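Local coordinates for protein N-isopropylammelide isopropylaminohydrolase (Burkholderia multivorans ATCC 17616, PDB 6NBO) that belongs to the amidohydrolase family of TIM-barrel metalloenzymes and binds two zinc ions through histidine and aspartate side chains, at residues A[198-209]-A[232-242]. Residues are numbered along the deposited sequence; the frame is centred on the assembly and turned at random. Where two conformers were deposited one is given.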
ATOM      1  N   VAL A 198     -22.001  -0.763  16.065  1.00 24.86           N
ATOM      2  CA  VAL A 198     -21.879  -2.122  16.578  1.00 29.24           C
ATOM      3  C   VAL A 198     -22.334  -3.118  15.523  1.00 27.56           C
ATOM      4  O   VAL A 198     -21.656  -4.116  15.255  1.00 27.11           O
ATOM      5  CB  VAL A 198     -22.662  -2.263  17.893  1.00 28.89           C
ATOM      6  CG1 VAL A 198     -22.823  -3.731  18.285  1.00 30.96           C
ATOM      7  CG2 VAL A 198     -21.951  -1.477  19.003  1.00 31.85           C
ATOM      8  N   LYS A 199     -23.475  -2.852  14.892  1.00 27.47           N
ATOM      9  CA  LYS A 199     -23.946  -3.746  13.843  1.00 31.06           C
ATOM     10  C   LYS A 199     -22.970  -3.777  12.674  1.00 31.52           C
ATOM     11  O   LYS A 199     -22.674  -4.845  12.131  1.00 26.68           O
ATOM     12  CB  LYS A 199     -25.335  -3.325  13.372  1.00 29.49           C
ATOM     13  CG  LYS A 199     -25.944  -4.300  12.374  1.00 32.60           C
ATOM     14  CD  LYS A 199     -27.389  -3.948  12.062  1.00 48.02           C
ATOM     15  CE  LYS A 199     -27.928  -4.814  10.920  1.00 57.19           C
ATOM     16  NZ  LYS A 199     -29.213  -4.284  10.380  1.00 58.72           N
ATOM     17  N   ALA A 200     -22.428  -2.618  12.297  1.00 25.81           N
ATOM     18  CA  ALA A 200     -21.496  -2.577  11.175  1.00 29.36           C
ATOM     19  C   ALA A 200     -20.240  -3.396  11.471  1.00 29.60           C
ATOM     20  O   ALA A 200     -19.802  -4.203  10.644  1.00 24.33           O
ATOM     21  CB  ALA A 200     -21.136  -1.128  10.842  1.00 27.55           C
ATOM     22  N   VAL A 201     -19.656  -3.218  12.653  1.00 25.68           N
ATOM     23  CA  VAL A 201     -18.441  -3.959  12.970  1.00 27.28           C
ATOM     24  C   VAL A 201     -18.730  -5.456  13.037  1.00 30.11           C
ATOM     25  O   VAL A 201     -17.936  -6.278  12.564  1.00 29.37           O
ATOM     26  CB  VAL A 201     -17.826  -3.425  14.275  1.00 31.19           C
ATOM     27  CG1 VAL A 201     -16.757  -4.360  14.788  1.00 39.26           C
ATOM     28  CG2 VAL A 201     -17.256  -2.028  14.040  1.00 26.77           C
ATOM     29  N   ASP A 202     -19.863  -5.836  13.621  1.00 30.35           N
ATOM     30  CA  ASP A 202     -20.192  -7.252  13.715  1.00 30.68           C
ATOM     31  C   ASP A 202     -20.446  -7.857  12.333  1.00 30.21           C
ATOM     32  O   ASP A 202     -20.019  -8.984  12.057  1.00 28.81           O
ATOM     33  CB  ASP A 202     -21.403  -7.446  14.626  1.00 28.34           C
ATOM     34  CG  ASP A 202     -21.091  -7.191  16.109  1.00 41.92           C
ATOM     35  OD1 ASP A 202     -19.905  -7.058  16.494  1.00 43.58           O
ATOM     36  OD2 ASP A 202     -22.052  -7.118  16.891  1.00 41.79           O
ATOM     37  N   VAL A 203     -21.115  -7.125  11.440  1.00 26.08           N
ATOM     38  CA  VAL A 203     -21.375  -7.661  10.101  1.00 29.72           C
ATOM     39  C   VAL A 203     -20.063  -7.882   9.350  1.00 27.12           C
ATOM     40  O   VAL A 203     -19.819  -8.955   8.784  1.00 27.10           O
ATOM     41  CB  VAL A 203     -22.327  -6.738   9.320  1.00 24.99           C
ATOM     42  CG1 VAL A 203     -22.291  -7.062   7.823  1.00 30.25           C
ATOM     43  CG2 VAL A 203     -23.764  -6.866   9.851  1.00 30.55           C
ATOM     44  N   LEU A 204     -19.194  -6.875   9.348  1.00 25.08           N
ATOM     45  CA  LEU A 204     -17.933  -6.983   8.622  1.00 24.16           C
ATOM     46  C   LEU A 204     -17.043  -8.082   9.200  1.00 27.81           C
ATOM     47  O   LEU A 204     -16.490  -8.901   8.456  1.00 24.21           O
ATOM     48  CB  LEU A 204     -17.212  -5.639   8.651  1.00 23.95           C
ATOM     49  CG  LEU A 204     -17.819  -4.527   7.803  1.00 30.32           C
ATOM     50  CD1 LEU A 204     -17.097  -3.211   8.096  1.00 28.99           C
ATOM     51  CD2 LEU A 204     -17.728  -4.894   6.321  1.00 27.26           C
ATOM     52  N   PHE A 205     -16.864  -8.110  10.526  1.00 24.73           N
ATOM     53  CA  PHE A 205     -16.018  -9.163  11.087  1.00 25.09           C
ATOM     54  C   PHE A 205     -16.623 -10.543  10.860  1.00 29.76           C
ATOM     55  O   PHE A 205     -15.886 -11.523  10.693  1.00 30.98           O
ATOM     56  CB  PHE A 205     -15.750  -8.920  12.580  1.00 22.65           C
ATOM     57  CG  PHE A 205     -14.571  -8.020  12.828  1.00 30.01           C
ATOM     58  CD1 PHE A 205     -14.704  -6.642  12.745  1.00 31.75           C
ATOM     59  CD2 PHE A 205     -13.313  -8.555  13.087  1.00 29.01           C
ATOM     60  CE1 PHE A 205     -13.606  -5.803  12.946  1.00 33.70           C
ATOM     61  CE2 PHE A 205     -12.220  -7.733  13.297  1.00 30.47           C
ATOM     62  CZ  PHE A 205     -12.361  -6.352  13.223  1.00 30.04           C
ATOM     63  N   GLY A 206     -17.955 -10.644  10.846  1.00 24.84           N
ATOM     64  CA  GLY A 206     -18.580 -11.925  10.567  1.00 27.83           C
ATOM     65  C   GLY A 206     -18.242 -12.426   9.176  1.00 27.73           C
ATOM     66  O   GLY A 206     -17.911 -13.599   8.988  1.00 30.19           O
ATOM     67  N   ILE A 207     -18.298 -11.539   8.187  1.00 24.32           N
ATOM     68  CA  ILE A 207     -17.989 -11.946   6.819  1.00 28.60           C
ATOM     69  C   ILE A 207     -16.534 -12.373   6.711  1.00 28.51           C
ATOM     70  O   ILE A 207     -16.223 -13.432   6.156  1.00 32.50           O
ATOM     71  CB  ILE A 207     -18.318 -10.815   5.831  1.00 28.83           C
ATOM     72  CG1 ILE A 207     -19.816 -10.503   5.859  1.00 25.36           C
ATOM     73  CG2 ILE A 207     -17.844 -11.186   4.400  1.00 30.44           C
ATOM     74  CD1 ILE A 207     -20.171  -9.206   5.134  1.00 26.47           C
ATOM     75  N   ALA A 208     -15.619 -11.567   7.257  1.00 28.16           N
ATOM     76  CA  ALA A 208     -14.203 -11.910   7.164  1.00 31.49           C
ATOM     77  C   ALA A 208     -13.912 -13.220   7.882  1.00 34.55           C
ATOM     78  O   ALA A 208     -13.145 -14.055   7.386  1.00 32.57           O
ATOM     79  CB  ALA A 208     -13.348 -10.784   7.742  1.00 29.90           C
ATOM     80  N   GLU A 209     -14.524 -13.417   9.049  1.00 31.68           N
ATOM     81  CA  GLU A 209     -14.307 -14.647   9.802  1.00 37.71           C
ATOM     82  C   GLU A 209     -14.772 -15.859   9.008  1.00 39.58           C
ATOM     83  O   GLU A 209     -14.140 -16.919   9.051  1.00 39.38           O
ATOM     84  CB  GLU A 209     -15.039 -14.572  11.144  1.00 38.57           C
ATOM     85  CG  GLU A 209     -14.882 -15.802  12.025  1.00 59.13           C
ATOM     86  CD  GLU A 209     -13.714 -15.686  12.990  1.00 80.21           C
ATOM     87  OE1 GLU A 209     -12.777 -14.903  12.715  1.00 79.01           O
ATOM     88  OE2 GLU A 209     -13.742 -16.377  14.032  1.00 91.85           O
ATOM     89  N   LEU A 232     -14.143  -0.088  19.267  1.00 25.63           N
ATOM     90  CA  LEU A 232     -15.008  -1.194  18.862  0.54 29.25           C
ATOM     91  C   LEU A 232     -14.261  -2.174  17.970  1.00 30.97           C
ATOM     92  O   LEU A 232     -14.340  -3.393  18.165  1.00 29.11           O
ATOM     93  CB  LEU A 232     -16.244  -0.669  18.127  0.54 30.83           C
ATOM     94  CG  LEU A 232     -17.399  -0.069  18.921  0.54 35.22           C
ATOM     95  CD1 LEU A 232     -18.529   0.271  17.963  0.54 30.95           C
ATOM     96  CD2 LEU A 232     -17.875  -1.049  19.977  0.54 38.34           C
ATOM     97  N   ILE A 233     -13.545  -1.654  16.973  1.00 27.87           N
ATOM     98  CA  ILE A 233     -12.804  -2.497  16.041  1.00 23.82           C
ATOM     99  C   ILE A 233     -11.752  -3.322  16.780  1.00 27.94           C
ATOM    100  O   ILE A 233     -11.608  -4.530  16.554  1.00 28.22           O
ATOM    101  CB  ILE A 233     -12.178  -1.619  14.946  1.00 24.86           C
ATOM    102  CG1 ILE A 233     -13.281  -1.066  14.035  1.00 25.09           C
ATOM    103  CG2 ILE A 233     -11.134  -2.399  14.154  1.00 23.71           C
ATOM    104  CD1 ILE A 233     -12.862   0.159  13.242  1.00 25.32           C
ATOM    105  N   LEU A 234     -11.002  -2.677  17.678  1.00 26.53           N
ATOM    106  CA  LEU A 234      -9.955  -3.386  18.410  1.00 27.50           C
ATOM    107  C   LEU A 234     -10.542  -4.424  19.365  1.00 29.02           C
ATOM    108  O   LEU A 234      -9.967  -5.504  19.548  1.00 31.16           O
ATOM    109  CB  LEU A 234      -9.083  -2.383  19.172  1.00 30.62           C
ATOM    110  CG  LEU A 234      -8.327  -1.366  18.302  1.00 30.01           C
ATOM    111  CD1 LEU A 234      -7.576  -0.370  19.164  1.00 30.56           C
ATOM    112  CD2 LEU A 234      -7.372  -2.072  17.348  1.00 31.76           C
ATOM    113  N   GLN A 235     -11.676  -4.107  20.000  1.00 33.12           N
ATOM    114  CA  GLN A 235     -12.358  -5.090  20.844  1.00 34.85           C
ATOM    115  C   GLN A 235     -12.688  -6.350  20.061  1.00 36.54           C
ATOM    116  O   GLN A 235     -12.448  -7.472  20.523  1.00 32.22           O
ATOM    117  CB  GLN A 235     -13.648  -4.503  21.411  1.00 34.51           C
ATOM    118  CG  GLN A 235     -13.494  -3.546  22.549  1.00 37.35           C
ATOM    119  CD  GLN A 235     -14.831  -3.326  23.235  1.00 50.77           C
ATOM    120  OE1 GLN A 235     -15.588  -4.273  23.444  1.00 53.46           O
ATOM    121  NE2 GLN A 235     -15.137  -2.079  23.564  1.00 54.34           N
ATOM    122  N   ARG A 236     -13.278  -6.178  18.878  1.00 30.79           N
ATOM    123  CA  ARG A 236     -13.652  -7.321  18.060  1.00 32.64           C
ATOM    124  C   ARG A 236     -12.413  -8.075  17.585  1.00 34.67           C
ATOM    125  O   ARG A 236     -12.393  -9.313  17.574  1.00 32.21           O
ATOM    126  CB  ARG A 236     -14.494  -6.842  16.872  1.00 34.80           C
ATOM    127  CG  ARG A 236     -15.467  -7.873  16.349  1.00 46.31           C
ATOM    128  CD  ARG A 236     -16.619  -8.080  17.331  1.00 64.34           C
ATOM    129  NE  ARG A 236     -17.367  -9.299  17.037  1.00 75.38           N
ATOM    130  CZ  ARG A 236     -17.384 -10.374  17.820  1.00 91.74           C
ATOM    131  NH1 ARG A 236     -18.089 -11.440  17.467  1.00 98.01           N
ATOM    132  NH2 ARG A 236     -16.708 -10.382  18.965  1.00 90.29           N
ATOM    133  N   THR A 237     -11.369  -7.339  17.196  1.00 30.12           N
ATOM    134  CA  THR A 237     -10.115  -7.962  16.772  1.00 30.31           C
ATOM    135  C   THR A 237      -9.560  -8.875  17.858  1.00 33.54           C
ATOM    136  O   THR A 237      -9.123 -10.000  17.585  1.00 31.84           O
ATOM    137  CB  THR A 237      -9.086  -6.881  16.433  1.00 26.93           C
ATOM    138  OG1 THR A 237      -9.596  -6.032  15.395  1.00 28.76           O
ATOM    139  CG2 THR A 237      -7.780  -7.523  15.976  1.00 29.80           C
ATOM    140  N   ALA A 238      -9.548  -8.388  19.097  1.00 29.20           N
ATOM    141  CA  ALA A 238      -9.056  -9.189  20.212  1.00 35.73           C
ATOM    142  C   ALA A 238      -9.981 -10.366  20.494  1.00 42.34           C
ATOM    143  O   ALA A 238      -9.518 -11.494  20.692  1.00 39.80           O
ATOM    144  CB  ALA A 238      -8.908  -8.317  21.458  1.00 37.26           C
ATOM    145  N   ALA A 239     -11.293 -10.120  20.517  1.00 41.38           N
ATOM    146  CA  ALA A 239     -12.241 -11.176  20.864  1.00 44.90           C
ATOM    147  C   ALA A 239     -12.160 -12.347  19.885  1.00 44.32           C
ATOM    148  O   ALA A 239     -12.260 -13.513  20.288  1.00 43.89           O
ATOM    149  CB  ALA A 239     -13.660 -10.606  20.918  1.00 42.81           C
ATOM    150  N   LEU A 240     -11.966 -12.067  18.605  1.00 33.88           N
ATOM    151  CA  LEU A 240     -11.865 -13.111  17.593  1.00 35.72           C
ATOM    152  C   LEU A 240     -10.443 -13.625  17.393  1.00 41.11           C
ATOM    153  O   LEU A 240     -10.218 -14.461  16.512  1.00 43.76           O
ATOM    154  CB  LEU A 240     -12.423 -12.604  16.263  1.00 41.96           C
ATOM    155  CG  LEU A 240     -13.917 -12.284  16.313  1.00 41.41           C
ATOM    156  CD1 LEU A 240     -14.388 -11.681  14.997  1.00 39.71           C
ATOM    157  CD2 LEU A 240     -14.706 -13.545  16.646  1.00 45.88           C
ATOM    158  N   GLY A 241      -9.485 -13.156  18.188  1.00 40.55           N
ATOM    159  CA  GLY A 241      -8.104 -13.573  18.002  1.00 42.20           C
ATOM    160  C   GLY A 241      -7.556 -13.258  16.627  1.00 39.77           C
ATOM    161  O   GLY A 241      -6.798 -14.058  16.065  1.00 43.64           O
ATOM    162  N   MET A 242      -7.915 -12.107  16.069  1.00 42.52           N
ATOM    163  CA  MET A 242      -7.482 -11.760  14.714  1.00 39.33           C
ATOM    164  C   MET A 242      -6.177 -10.972  14.721  1.00 46.37           C
ATOM    165  O   MET A 242      -6.042  -9.896  14.138  1.00 37.45           O
ATOM    166  CB  MET A 242      -8.590 -11.017  13.990  1.00 32.53           C
ATOM    167  CG  MET A 242      -9.748 -11.937  13.660  1.00 38.28           C
ATOM    168  SD  MET A 242     -10.923 -11.216  12.534  1.00 53.43           S
ATOM    169  CE  MET A 242      -9.957 -11.168  11.026  1.00 52.02           C
TER
HETATM  170  O   HOH W   1     -18.624 -10.609  14.269  1.00 43.89           O
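R236 sends CG away from its backbone N (chi1 -152°), which places that carbon over the ring of F205; the bend at chi2 then leads CD and NE off the ring to D202. CG of R236 sits over one ring face, 4.0 Å from the F205 centroid and offset toward the rim, a CH-pi contact. NE, the inner nitrogen of the guanidinium, forms a long salt bridge of 3.4 Å to D202 OD1. The terminal nitrogens lie farther off, so this is a one-atom contact rather than a two-pronged one. The carboxylate and guanidinium planes stand 71° apart. A water accepts weakly from R236 NE and donates to the D202 backbone carbonyl O, giving the pair a second link, while L240 CG lies over one face of the guanidinium.

The F205 ring has M242 SD at its edge, 3.6 Å from F205 CD2, a Met-aromatic contact. That methionine follows the Schellman turn at G241, which closes helix 232-239. L240 CD1 also packs against F205, and T237 OG1 lies 3.5 Å from F205 CZ. The threonine hydroxyl is already committed, donating to I233 O at 2.8 Å from above the carbonyl plane. Toward the N-terminal ends of the two segments, V201 CG2 meets I233 CG1 and V198 meets L232.

Segments 198-209 and 232-239 run 36° apart, on neighbouring helices outside the TIM barrel, and F205 and I233 both reach V246 of strand 246-250 beneath them. The chemistry thus grades from an apolar, aromatic interior to a water-bridged ionic margin, where the long, one-atom salt bridge is probably a modest contribution beside the buried F205 packing.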